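Local coordinates for ectonucleoside triphosphate diphosphohydrolase 4 (Homo sapiens, PDB 6WG5), which belongs to the GDA1/CD39 family of nucleoside phosphatases, two-lobed proteins whose core sheets are related to those of actin-like ATPases, at residues R54-C59 against I73-D78; V40-V45 against K123-Y128; N204-E209 against E268-V273; E198-V203 against A213-R218. All blocks are in the same frame, centred on the assembly; numbering follows the deposited sequence. Where two conformers were deposited one is given.

Contact 1 (R54-C59 against I73-D78)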
loop_
_atom_site.group_PDB
_atom_site.type_symbol
_atom_site.label_atom_id
_atom_site.label_comp_id
_atom_site.label_asym_id
_atom_site.label_seq_id
_atom_site.Cartn_x
_atom_site.Cartn_y
_atom_site.Cartn_z
ATOM N N ARG A 54 2.957 -3.256 15.557
ATOM C CA ARG A 54 4.352 -3.530 15.255
ATOM C C ARG A 54 5.170 -2.267 15.476
ATOM O O ARG A 54 4.679 -1.150 15.291
ATOM C CB ARG A 54 4.537 -4.020 13.807
ATOM C CG ARG A 54 3.465 -4.992 13.336
ATOM C CD ARG A 54 2.282 -4.268 12.711
ATOM N NE ARG A 54 1.085 -5.104 12.667
ATOM C CZ ARG A 54 -0.062 -4.743 12.100
ATOM N NH1 ARG A 54 -0.179 -3.557 11.518
ATOM N NH2 ARG A 54 -1.098 -5.572 12.113
ATOM N N VAL A 55 6.424 -2.453 15.878
ATOM C CA VAL A 55 7.347 -1.353 16.127
ATOM C C VAL A 55 8.566 -1.535 15.236
ATOM O O VAL A 55 9.060 -2.654 15.062
ATOM C CB VAL A 55 7.759 -1.279 17.613
ATOM C CG1 VAL A 55 8.322 -2.612 18.083
ATOM C CG2 VAL A 55 8.765 -0.154 17.842
ATOM N N PHE A 56 9.046 -0.429 14.669
ATOM C CA PHE A 56 10.228 -0.424 13.818
ATOM C C PHE A 56 11.200 0.621 14.341
ATOM O O PHE A 56 10.800 1.755 14.622
ATOM C CB PHE A 56 9.874 -0.109 12.358
ATOM C CG PHE A 56 8.847 -1.031 11.764
ATOM C CD1 PHE A 56 9.230 -2.080 10.946
ATOM C CD2 PHE A 56 7.499 -0.840 12.014
ATOM C CE1 PHE A 56 8.286 -2.925 10.395
ATOM C CE2 PHE A 56 6.552 -1.683 11.466
ATOM C CZ PHE A 56 6.946 -2.726 10.656
ATOM N N VAL A 57 12.467 0.244 14.469
ATOM C CA VAL A 57 13.529 1.176 14.828
ATOM C C VAL A 57 14.309 1.503 13.564
ATOM O O VAL A 57 14.824 0.602 12.890
ATOM C CB VAL A 57 14.451 0.599 15.914
ATOM C CG1 VAL A 57 15.551 1.598 16.263
ATOM C CG2 VAL A 57 13.650 0.238 17.155
ATOM N N TYR A 58 14.390 2.789 13.241
ATOM C CA TYR A 58 15.162 3.272 12.109
ATOM C C TYR A 58 16.342 4.091 12.608
ATOM O O TYR A 58 16.250 4.783 13.625
ATOM C CB TYR A 58 14.300 4.128 11.177
ATOM C CG TYR A 58 13.138 3.383 10.566
ATOM C CD1 TYR A 58 13.290 2.670 9.386
ATOM C CD2 TYR A 58 11.890 3.391 11.170
ATOM C CE1 TYR A 58 12.233 1.986 8.824
ATOM C CE2 TYR A 58 10.825 2.710 10.615
ATOM C CZ TYR A 58 11.004 2.009 9.443
ATOM O OH TYR A 58 9.948 1.329 8.883
ATOM N N CYS A 59 17.453 4.004 11.885
ATOM C CA CYS A 59 18.636 4.788 12.193
ATOM C C CYS A 59 19.168 5.421 10.916
ATOM O O CYS A 59 18.799 5.035 9.804
ATOM C CB CYS A 59 19.723 3.933 12.860
ATOM S SG CYS A 59 20.251 2.500 11.895
ATOM N N ILE A 73 18.002 7.057 5.863
ATOM C CA ILE A 73 17.290 6.267 6.862
ATOM C C ILE A 73 17.290 4.801 6.455
ATOM O O ILE A 73 17.064 4.457 5.287
ATOM C CB ILE A 73 15.857 6.802 7.049
ATOM C CG1 ILE A 73 15.908 8.233 7.591
ATOM C CG2 ILE A 73 15.057 5.893 7.983
ATOM C CD1 ILE A 73 14.554 8.840 7.899
ATOM N N ARG A 74 17.540 3.931 7.433
ATOM C CA ARG A 74 17.542 2.489 7.237
ATOM C C ARG A 74 16.976 1.825 8.481
ATOM O O ARG A 74 16.991 2.395 9.574
ATOM C CB ARG A 74 18.953 1.947 6.974
ATOM C CG ARG A 74 19.737 2.694 5.913
ATOM C CD ARG A 74 21.214 2.346 5.985
ATOM N NE ARG A 74 21.974 2.958 4.899
ATOM C CZ ARG A 74 22.075 2.447 3.674
ATOM N NH1 ARG A 74 21.461 1.310 3.368
ATOM N NH2 ARG A 74 22.789 3.078 2.753
ATOM N N GLN A 75 16.474 0.607 8.309
ATOM C CA GLN A 75 16.078 -0.191 9.459
ATOM C C GLN A 75 17.298 -0.525 10.304
ATOM O O GLN A 75 18.350 -0.907 9.785
ATOM C CB GLN A 75 15.391 -1.483 9.015
ATOM C CG GLN A 75 13.953 -1.314 8.571
ATOM C CD GLN A 75 13.211 -2.635 8.530
ATOM O OE1 GLN A 75 12.677 -3.089 9.542
ATOM N NE2 GLN A 75 13.181 -3.262 7.360
ATOM N N MET A 76 17.158 -0.375 11.619
ATOM C CA MET A 76 18.234 -0.761 12.517
ATOM C C MET A 76 18.487 -2.260 12.415
ATOM O O MET A 76 17.574 -3.053 12.164
ATOM C CB MET A 76 17.895 -0.379 13.957
ATOM C CG MET A 76 19.056 -0.552 14.920
ATOM S SD MET A 76 18.624 -0.170 16.626
ATOM C CE MET A 76 20.220 -0.371 17.416
ATOM N N ARG A 77 19.745 -2.648 12.610
ATOM C CA ARG A 77 20.177 -4.036 12.488
ATOM C C ARG A 77 20.775 -4.486 13.813
ATOM O O ARG A 77 21.720 -3.867 14.312
ATOM C CB ARG A 77 21.196 -4.187 11.357
ATOM C CG ARG A 77 20.603 -4.017 9.968
ATOM C CD ARG A 77 19.818 -5.248 9.560
ATOM N NE ARG A 77 19.032 -5.034 8.348
ATOM C CZ ARG A 77 18.404 -6.000 7.684
ATOM N NH1 ARG A 77 18.479 -7.258 8.100
ATOM N NH2 ARG A 77 17.710 -5.711 6.594
ATOM N N ASP A 78 20.228 -5.561 14.377
ATOM C CA ASP A 78 20.702 -6.063 15.657
ATOM C C ASP A 78 22.017 -6.818 15.472
ATOM O O ASP A 78 22.581 -6.884 14.377
ATOM C CB ASP A 78 19.640 -6.948 16.314
ATOM C CG ASP A 78 19.331 -8.204 15.512
ATOM O OD1 ASP A 78 20.053 -8.499 14.537
ATOM O OD2 ASP A 78 18.361 -8.905 15.867
#
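Val57 and Met76 run alongside each other in the same direction, where the short strand 74-75 pairs antiparallel with strand 53-61 in the mixed sheet of an actin-like fold. With CG anti to its backbone N (chi1 -171°) and the rest extended, Met76 follows the valine and brings SD to 3.6 Å from Val57 CG1. On the opposite face of strand 53-61, Tyr58 and Phe56 meet a different set of groups. Ile73 reaches Tyr58 slantwise, its CG2 3.7 Å from Tyr58 CB. Gln75 comes to the same ring from another direction, with CG 3.7 Å from Tyr58 CE1 and its amide plane turned 44° from the ring. The amide then lies beside Phe56, where Gln75 OE1 sits in the ring plane at the edge, 3.9 Å from Phe56 CD1. Helix 479-487 packs on this face: Leu481 touches both Tyr58 and Ile73, and Thr480 OG1 bonds the tyrosine hydroxyl. Two backbone bonds join Cys59 and Arg74 as a hydrogen-bonded pair. Beyond them, Met76 N donates to Val57 O at 2.8 Å, and Cys59 SG rests 3.9 Å from Met76 CA.

Contact 2 (V40-V45 against K123-Y128)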
loop_
_atom_site.group_PDB
_atom_site.type_symbol
_atom_site.label_atom_id
_atom_site.label_comp_id
_atom_site.label_asym_id
_atom_site.label_seq_id
_atom_site.Cartn_x
_atom_site.Cartn_y
_atom_site.Cartn_z
ATOM N N VAL A 40 25.359 8.180 14.827
ATOM C CA VAL A 40 24.132 7.541 14.365
ATOM C C VAL A 40 22.978 8.043 15.219
ATOM O O VAL A 40 23.095 8.140 16.447
ATOM C CB VAL A 40 24.238 6.004 14.428
ATOM C CG1 VAL A 40 22.916 5.357 14.034
ATOM C CG2 VAL A 40 25.357 5.510 13.526
ATOM N N ASN A 41 21.863 8.363 14.570
ATOM C CA ASN A 41 20.649 8.784 15.249
ATOM C C ASN A 41 19.544 7.779 14.958
ATOM O O ASN A 41 19.611 7.019 13.990
ATOM C CB ASN A 41 20.231 10.190 14.808
ATOM C CG ASN A 41 21.357 11.194 14.941
ATOM O OD1 ASN A 41 21.887 11.683 13.942
ATOM N ND2 ASN A 41 21.737 11.500 16.178
ATOM N N TYR A 42 18.521 7.778 15.810
ATOM C CA TYR A 42 17.507 6.735 15.792
ATOM C C TYR A 42 16.112 7.344 15.788
ATOM O O TYR A 42 15.898 8.480 16.218
ATOM C CB TYR A 42 17.667 5.795 16.998
ATOM C CG TYR A 42 19.051 5.193 17.108
ATOM C CD1 TYR A 42 20.098 5.911 17.674
ATOM C CD2 TYR A 42 19.313 3.911 16.641
ATOM C CE1 TYR A 42 21.366 5.370 17.770
ATOM C CE2 TYR A 42 20.579 3.360 16.735
ATOM C CZ TYR A 42 21.601 4.095 17.301
ATOM O OH TYR A 42 22.864 3.556 17.399
ATOM N N GLY A 43 15.166 6.563 15.287
ATOM C CA GLY A 43 13.764 6.944 15.305
ATOM C C GLY A 43 12.911 5.700 15.390
ATOM O O GLY A 43 13.292 4.634 14.896
ATOM N N ILE A 44 11.750 5.832 16.028
ATOM C CA ILE A 44 10.891 4.694 16.334
ATOM C C ILE A 44 9.486 4.988 15.831
ATOM O O ILE A 44 8.943 6.069 16.085
ATOM C CB ILE A 44 10.871 4.388 17.844
ATOM C CG1 ILE A 44 12.289 4.102 18.351
ATOM C CG2 ILE A 44 9.979 3.189 18.133
ATOM C CD1 ILE A 44 12.488 4.420 19.815
ATOM N N VAL A 45 8.898 4.023 15.126
ATOM C CA VAL A 45 7.539 4.126 14.609
ATOM C C VAL A 45 6.773 2.883 15.034
ATOM O O VAL A 45 7.279 1.762 14.903
ATOM C CB VAL A 45 7.517 4.267 13.074
ATOM C CG1 VAL A 45 6.092 4.481 12.577
ATOM C CG2 VAL A 45 8.418 5.406 12.630
ATOM N N LYS A 123 16.821 10.357 24.728
ATOM C CA LYS A 123 16.327 11.726 24.834
ATOM C C LYS A 123 16.224 12.396 23.469
ATOM O O LYS A 123 15.379 13.276 23.275
ATOM C CB LYS A 123 17.234 12.540 25.760
ATOM C CG LYS A 123 18.682 12.639 25.297
ATOM C CD LYS A 123 19.504 13.529 26.224
ATOM C CE LYS A 123 19.947 12.791 27.479
ATOM N NZ LYS A 123 21.343 12.278 27.368
ATOM N N GLU A 124 17.064 11.993 22.518
ATOM C CA GLU A 124 17.083 12.581 21.185
ATOM C C GLU A 124 16.383 11.716 20.145
ATOM O O GLU A 124 16.426 12.043 18.954
ATOM C CB GLU A 124 18.527 12.842 20.753
ATOM C CG GLU A 124 19.132 14.089 21.366
ATOM C CD GLU A 124 20.617 14.208 21.090
ATOM O OE1 GLU A 124 21.157 13.347 20.364
ATOM O OE2 GLU A 124 21.242 15.164 21.600
ATOM N N THR A 125 15.738 10.627 20.563
ATOM C CA THR A 125 15.101 9.705 19.634
ATOM C C THR A 125 13.598 9.934 19.633
ATOM O O THR A 125 12.964 9.774 20.687
ATOM C CB THR A 125 15.413 8.264 20.024
ATOM O OG1 THR A 125 16.822 8.033 19.900
ATOM C CG2 THR A 125 14.658 7.278 19.135
ATOM N N PRO A 126 12.986 10.296 18.509
ATOM C CA PRO A 126 11.531 10.467 18.490
ATOM C C PRO A 126 10.792 9.141 18.429
ATOM O O PRO A 126 11.262 8.159 17.851
ATOM C CB PRO A 126 11.291 11.288 17.216
ATOM C CG PRO A 126 12.411 10.902 16.321
ATOM C CD PRO A 126 13.596 10.679 17.221
ATOM N N LEU A 127 9.612 9.131 19.044
ATOM C CA LEU A 127 8.701 7.995 19.005
ATOM C C LEU A 127 7.401 8.438 18.351
ATOM O O LEU A 127 6.800 9.431 18.771
ATOM C CB LEU A 127 8.434 7.454 20.413
ATOM C CG LEU A 127 7.288 6.450 20.577
ATOM C CD1 LEU A 127 7.581 5.145 19.853
ATOM C CD2 LEU A 127 7.019 6.199 22.052
ATOM N N TYR A 128 6.976 7.708 17.322
ATOM C CA TYR A 128 5.727 7.981 16.625
ATOM C C TYR A 128 4.836 6.750 16.700
ATOM O O TYR A 128 5.266 5.644 16.355
ATOM C CB TYR A 128 5.979 8.369 15.166
ATOM C CG TYR A 128 6.810 9.622 15.004
ATOM C CD1 TYR A 128 6.257 10.877 15.222
ATOM C CD2 TYR A 128 8.147 9.552 14.631
ATOM C CE1 TYR A 128 7.010 12.027 15.077
ATOM C CE2 TYR A 128 8.909 10.697 14.484
ATOM C CZ TYR A 128 8.335 11.934 14.708
ATOM O OH TYR A 128 9.084 13.081 14.564
HETATM O O HOH W 1 16.941 11.170 16.280
HETATM O O HOH W 2 19.016 9.410 18.073
#
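Ile44 grips segment 123-128 with both of its backbone polar atoms: its N donates to Pro126 O at 3.0 Å, and its O receives Tyr128 N at 2.8 Å. Weaker CA-H...O contacts supplement these bonds, among them Val45 CA to Tyr128 O at 3.2 Å.

Apolar contact gathers on the face that carries Ile44 and Leu127. Ile44 CG2, anti to the backbone N, meets Leu127 CD1 at 3.5 Å, while CD1 at the end of the other branch reaches Thr125 CG2 at 3.7 Å, the isoleucine and threonine side chains crossing at about a right angle. These parallel neighbours, strands 40-48 and 127-131, belong to the actin-like sheet with helices on both faces. Helix 107-116 packs on Ile44 and Leu127; helix 479-487 packs on Val45 and Tyr128, whose ring also stacks with His166.

Water-mediated contacts take over before the strand pairing begins. One water donates to both Tyr42 O and Glu124 O. Another accepts from Tyr42 N and donates to Thr125 OG1, a hydroxyl also bonded to Lys121 O. Tyr42 O has carbon neighbours as well, Thr125 CG2 at 3.4 Å and Pro126 CD at 3.3 Å.

Contact 3 (N204-E209 against E268-V273)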
loop_
_atom_site.group_PDB
_atom_site.type_symbol
_atom_site.label_atom_id
_atom_site.label_comp_id
_atom_site.label_asym_id
_atom_site.label_seq_id
_atom_site.Cartn_x
_atom_site.Cartn_y
_atom_site.Cartn_z
ATOM N N ASN A 204 5.031 20.385 -12.676
ATOM C CA ASN A 204 4.479 21.704 -12.391
ATOM C C ASN A 204 4.191 21.763 -10.897
ATOM O O ASN A 204 3.265 21.105 -10.411
ATOM C CB ASN A 204 3.213 21.971 -13.203
ATOM C CG ASN A 204 3.445 21.874 -14.695
ATOM O OD1 ASN A 204 2.782 21.101 -15.387
ATOM N ND2 ASN A 204 4.389 22.660 -15.201
ATOM N N ILE A 205 4.986 22.537 -10.172
ATOM C CA ILE A 205 4.803 22.644 -8.722
ATOM C C ILE A 205 3.465 23.321 -8.439
ATOM O O ILE A 205 3.150 24.347 -9.068
ATOM C CB ILE A 205 5.960 23.424 -8.095
ATOM C CG1 ILE A 205 7.302 22.790 -8.479
ATOM C CG2 ILE A 205 5.812 23.476 -6.581
ATOM C CD1 ILE A 205 7.444 21.327 -8.089
ATOM N N PRO A 206 2.650 22.798 -7.524
ATOM C CA PRO A 206 1.345 23.416 -7.256
ATOM C C PRO A 206 1.467 24.899 -6.938
ATOM O O PRO A 206 2.234 25.307 -6.061
ATOM C CB PRO A 206 0.822 22.622 -6.055
ATOM C CG PRO A 206 1.503 21.306 -6.148
ATOM C CD PRO A 206 2.856 21.576 -6.726
ATOM N N GLY A 207 0.695 25.708 -7.655
ATOM C CA GLY A 207 0.693 27.141 -7.434
ATOM C C GLY A 207 1.888 27.858 -8.019
ATOM O O GLY A 207 2.435 28.766 -7.381
ATOM N N SER A 208 2.311 27.479 -9.223
ATOM C CA SER A 208 3.464 28.096 -9.859
ATOM C C SER A 208 3.283 28.045 -11.369
ATOM O O SER A 208 2.624 27.146 -11.898
ATOM C CB SER A 208 4.766 27.400 -9.442
ATOM O OG SER A 208 4.909 27.409 -8.031
ATOM N N GLU A 209 3.877 29.019 -12.054
ATOM C CA GLU A 209 3.668 29.171 -13.487
ATOM C C GLU A 209 4.082 27.911 -14.240
ATOM O O GLU A 209 4.847 27.076 -13.749
ATOM C CB GLU A 209 4.450 30.373 -14.017
ATOM C CG GLU A 209 3.979 31.709 -13.469
ATOM C CD GLU A 209 4.704 32.886 -14.093
ATOM O OE1 GLU A 209 5.922 32.773 -14.344
ATOM O OE2 GLU A 209 4.053 33.924 -14.340
ATOM N N GLU A 268 12.320 21.274 -5.099
ATOM C CA GLU A 268 12.816 20.046 -5.711
ATOM C C GLU A 268 12.092 18.816 -5.179
ATOM O O GLU A 268 11.867 17.860 -5.928
ATOM C CB GLU A 268 14.324 19.910 -5.480
ATOM C CG GLU A 268 15.152 21.045 -6.070
ATOM C CD GLU A 268 15.284 22.231 -5.129
ATOM O OE1 GLU A 268 15.856 22.060 -4.031
ATOM O OE2 GLU A 268 14.810 23.331 -5.483
ATOM N N HIS A 269 11.713 18.822 -3.898
ATOM C CA HIS A 269 11.066 17.680 -3.265
ATOM C C HIS A 269 9.589 17.928 -2.963
ATOM O O HIS A 269 9.030 17.285 -2.068
ATOM C CB HIS A 269 11.802 17.305 -1.978
ATOM C CG HIS A 269 13.158 16.718 -2.206
ATOM N ND1 HIS A 269 13.362 15.586 -2.966
ATOM C CD2 HIS A 269 14.381 17.098 -1.763
ATOM C CE1 HIS A 269 14.651 15.298 -2.986
ATOM N NE2 HIS A 269 15.291 16.200 -2.263
ATOM N N VAL A 270 8.947 18.848 -3.679
ATOM C CA VAL A 270 7.507 19.055 -3.564
ATOM C C VAL A 270 6.808 18.110 -4.531
ATOM O O VAL A 270 7.105 18.103 -5.732
ATOM C CB VAL A 270 7.134 20.520 -3.851
ATOM C CG1 VAL A 270 5.620 20.696 -3.886
ATOM C CG2 VAL A 270 7.742 21.433 -2.803
ATOM N N TYR A 271 5.873 17.314 -4.011
ATOM C CA TYR A 271 5.182 16.304 -4.799
ATOM C C TYR A 271 3.676 16.423 -4.621
ATOM O O TYR A 271 3.192 16.752 -3.534
ATOM C CB TYR A 271 5.618 14.887 -4.396
ATOM C CG TYR A 271 7.047 14.565 -4.756
ATOM C CD1 TYR A 271 7.365 14.039 -5.997
ATOM C CD2 TYR A 271 8.077 14.787 -3.854
ATOM C CE1 TYR A 271 8.668 13.748 -6.336
ATOM C CE2 TYR A 271 9.385 14.498 -4.180
ATOM C CZ TYR A 271 9.675 13.979 -5.424
ATOM O OH TYR A 271 10.976 13.687 -5.761
ATOM N N ARG A 272 2.948 16.169 -5.705
ATOM C CA ARG A 272 1.499 16.014 -5.678
ATOM C C ARG A 272 1.187 14.544 -5.927
ATOM O O ARG A 272 1.479 14.025 -7.010
ATOM C CB ARG A 272 0.834 16.897 -6.735
ATOM C CG ARG A 272 -0.684 16.925 -6.662
ATOM C CD ARG A 272 -1.305 17.676 -7.834
ATOM N NE ARG A 272 -0.463 18.783 -8.296
ATOM C CZ ARG A 272 0.006 18.927 -9.534
ATOM N NH1 ARG A 272 0.761 19.978 -9.832
ATOM N NH2 ARG A 272 -0.282 18.047 -10.484
ATOM N N VAL A 273 0.608 13.879 -4.930
ATOM C CA VAL A 273 0.338 12.447 -4.995
ATOM C C VAL A 273 -1.160 12.214 -4.855
ATOM O O VAL A 273 -1.793 12.731 -3.928
ATOM C CB VAL A 273 1.112 11.674 -3.913
ATOM C CG1 VAL A 273 0.844 10.182 -4.031
ATOM C CG2 VAL A 273 2.601 11.959 -4.025
#
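Ile205 lays its side chain across Val270 at about a right angle, and its two branches do different work. From CB, CG2 projects anti to the backbone N and meets Val270 CG1 at 3.9 Å, methyl against methyl. The longer branch leaves CB anti to the carbonyl carbon, and a turn about the next bond (chi2 -57°) bends CD1 back toward the backbone of strand 270-279, 4.0 Å from Val270 O. There Ile205 CD1 also touches the hairpin from which its own loop springs, lying 3.8 Å from Val203 CG1 and 3.9 Å from Ile214 CD1.

Pro206 continues the apolar patch. Its CD lies 4.1 Å from Val270 CG1, so this one methyl serves both loop residues, and the proline ring and the valine pass each other head to tail. The proline CG meets the edge of the Arg272 guanidinium, near its plane. Arg272 has two deposited conformers, so its part is less certain; in the one described, NH1 approaches Asn204 O at an angle too poor for a hydrogen bond, while NH2 bonds Lys238 O. Asn204 turns its side-chain OD1 to Thr239 N.

The arrangement is that of a beta-hairpin connection folded down onto the start of a strand in a neighbouring six-stranded mixed sheet, held to that strand by apolar packing.

Contact 4 (E198-V203 against A213-R218)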
loop_
_atom_site.group_PDB
_atom_site.type_symbol
_atom_site.label_atom_id
_atom_site.label_comp_id
_atom_site.label_asym_id
_atom_site.label_seq_id
_atom_site.Cartn_x
_atom_site.Cartn_y
_atom_site.Cartn_z
ATOM N N GLU A 198 18.107 6.550 -15.029
ATOM C CA GLU A 198 16.691 6.564 -14.703
ATOM C C GLU A 198 15.929 7.532 -15.606
ATOM O O GLU A 198 16.506 8.376 -16.299
ATOM C CB GLU A 198 16.492 6.943 -13.233
ATOM C CG GLU A 198 17.015 5.910 -12.243
ATOM C CD GLU A 198 15.988 4.842 -11.914
ATOM O OE1 GLU A 198 16.087 4.239 -10.823
ATOM O OE2 GLU A 198 15.083 4.607 -12.743
ATOM N N ALA A 199 14.606 7.399 -15.584
ATOM C CA ALA A 199 13.712 8.256 -16.345
ATOM C C ALA A 199 13.405 9.541 -15.579
ATOM O O ALA A 199 13.470 9.593 -14.348
ATOM C CB ALA A 199 12.410 7.521 -16.657
ATOM N N VAL A 200 13.043 10.583 -16.331
ATOM C CA VAL A 200 12.758 11.895 -15.767
ATOM C C VAL A 200 11.394 12.366 -16.254
ATOM O O VAL A 200 10.880 11.909 -17.276
ATOM C CB VAL A 200 13.844 12.930 -16.132
ATOM C CG1 VAL A 200 15.149 12.581 -15.451
ATOM C CG2 VAL A 200 14.029 12.996 -17.639
ATOM N N VAL A 201 10.813 13.301 -15.500
ATOM C CA VAL A 201 9.509 13.870 -15.810
ATOM C C VAL A 201 9.579 15.383 -15.664
ATOM O O VAL A 201 10.433 15.930 -14.964
ATOM C CB VAL A 201 8.389 13.312 -14.903
ATOM C CG1 VAL A 201 8.075 11.870 -15.258
ATOM C CG2 VAL A 201 8.784 13.429 -13.441
ATOM N N GLU A 202 8.654 16.056 -16.339
ATOM C CA GLU A 202 8.458 17.488 -16.179
ATOM C C GLU A 202 7.359 17.713 -15.145
ATOM O O GLU A 202 6.269 17.146 -15.260
ATOM C CB GLU A 202 8.086 18.128 -17.517
ATOM C CG GLU A 202 7.992 19.640 -17.495
ATOM C CD GLU A 202 7.601 20.213 -18.844
ATOM O OE1 GLU A 202 7.424 19.423 -19.796
ATOM O OE2 GLU A 202 7.468 21.450 -18.950
ATOM N N VAL A 203 7.653 18.531 -14.135
ATOM C CA VAL A 203 6.766 18.728 -12.996
ATOM C C VAL A 203 6.316 20.180 -12.954
ATOM O O VAL A 203 7.117 21.097 -13.166
ATOM C CB VAL A 203 7.462 18.341 -11.674
ATOM C CG1 VAL A 203 6.528 18.547 -10.492
ATOM C CG2 VAL A 203 7.943 16.901 -11.732
ATOM N N ALA A 213 8.420 25.038 -14.593
ATOM C CA ALA A 213 8.456 23.586 -14.491
ATOM C C ALA A 213 9.884 23.098 -14.282
ATOM O O ALA A 213 10.835 23.653 -14.838
ATOM C CB ALA A 213 7.869 22.954 -15.750
ATOM N N ILE A 214 10.027 22.050 -13.479
ATOM C CA ILE A 214 11.322 21.452 -13.201
ATOM C C ILE A 214 11.365 20.056 -13.818
ATOM O O ILE A 214 10.351 19.509 -14.252
ATOM C CB ILE A 214 11.624 21.399 -11.692
ATOM C CG1 ILE A 214 10.568 20.565 -10.963
ATOM C CG2 ILE A 214 11.684 22.809 -11.121
ATOM C CD1 ILE A 214 10.918 20.269 -9.523
ATOM N N VAL A 215 12.564 19.480 -13.847
ATOM C CA VAL A 215 12.789 18.136 -14.365
ATOM C C VAL A 215 13.520 17.344 -13.290
ATOM O O VAL A 215 14.594 17.757 -12.836
ATOM C CB VAL A 215 13.594 18.153 -15.677
ATOM C CG1 VAL A 215 13.840 16.737 -16.178
ATOM C CG2 VAL A 215 12.861 18.971 -16.736
ATOM N N ARG A 216 12.939 16.219 -12.878
ATOM C CA ARG A 216 13.527 15.375 -11.847
ATOM C C ARG A 216 13.172 13.923 -12.139
ATOM O O ARG A 216 12.426 13.621 -13.075
ATOM C CB ARG A 216 13.050 15.788 -10.451
ATOM C CG ARG A 216 11.548 15.692 -10.273
ATOM C CD ARG A 216 11.097 16.150 -8.894
ATOM N NE ARG A 216 9.654 15.990 -8.741
ATOM C CZ ARG A 216 8.906 16.661 -7.871
ATOM N NH1 ARG A 216 7.599 16.436 -7.816
ATOM N NH2 ARG A 216 9.452 17.562 -7.064
ATOM N N LYS A 217 13.712 13.021 -11.320
ATOM C CA LYS A 217 13.465 11.595 -11.495
ATOM C C LYS A 217 11.973 11.293 -11.473
ATOM O O LYS A 217 11.239 11.774 -10.606
ATOM C CB LYS A 217 14.155 10.792 -10.393
ATOM C CG LYS A 217 15.633 10.549 -10.592
ATOM C CD LYS A 217 16.135 9.556 -9.556
ATOM C CE LYS A 217 17.632 9.340 -9.645
ATOM N NZ LYS A 217 18.096 8.372 -8.611
ATOM N N ARG A 218 11.535 10.476 -12.427
ATOM C CA ARG A 218 10.182 9.941 -12.395
ATOM C C ARG A 218 10.007 9.035 -11.183
ATOM O O ARG A 218 10.928 8.313 -10.792
ATOM C CB ARG A 218 9.905 9.161 -13.679
ATOM C CG ARG A 218 8.480 8.676 -13.828
ATOM C CD ARG A 218 8.310 7.936 -15.141
ATOM N NE ARG A 218 9.052 6.679 -15.160
ATOM C CZ ARG A 218 9.237 5.936 -16.246
ATOM N NH1 ARG A 218 8.739 6.316 -17.416
ATOM N NH2 ARG A 218 9.927 4.808 -16.164
HETATM O O HOH W 3 16.611 5.601 -8.821
#
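Val203 and Ile214 form the hydrogen-bonded pair nearest the loop of a two-stranded antiparallel beta hairpin, strands 200-203 and 214-217. Val203 N donates to Ile214 O at 2.9 Å, and Ile214 N returns a bond to Val203 O. Val201 and Arg216 repeat the reciprocal pattern two residues on, less evenly: Val201 N to Arg216 O is 2.9 Å, whereas Arg216 N to Val201 O is 3.3 Å. Past the strand ends Arg218 N still reaches Ala199 O.

On the face bearing Val201, Val203 and Arg216, the arginine leaves CB between its backbone N and carbonyl carbon (chi1 60°), then extends across Val203 at about a right angle. Val203 thus lies over one guanidinium face, offset toward the rim, with CG2 3.6 Å from Arg216 NE and CG1 3.6 Å from Arg216 NH1. Arg218 is covered differently: its CG packs 3.5 Å from Val201 CG1, and a bend in the chain (chi3 68°) sets the guanidinium flat on Ala199 CB, which stands over its centre. On the exposed face, Val200 CB meets Val215 CG1 at 3.8 Å, and the extended Glu202 brings OE2 to 3.6 Å from Ala213 CB.

A second shell fixes both arginine heads. Arg218 is held by Asn378 and a salt bridge to Glu380. Arg216 pairs with Glu235, makes a cation-pi contact with Tyr271, and spends its two terminal nitrogens on backbone carbonyls, NH1 on Val270 O and NH2 on Glu268 O.

From the N terminus, strand 40-48 turns back into the antiparallel strand 53-61, and contact 1 closes the first loop when the chain returns at 73-78. Contact 2 opens earlier, at 40-45, and closes only at 123-128, so contact 1 is enclosed within its span. The two share one sheet, joined by Tyr58 O to Gly43 N and Phe56 N to Val45 O. Contacts 3 and 4 come after both and cross each other: contact 4 opens first, at 198-203, and shuts at 213-218, between the two segments of contact 3. Arg216 links them, tying the hairpin to strand 270-279 of the second large sheet. Centres of contacts 1 and 3 are about 31 Å apart.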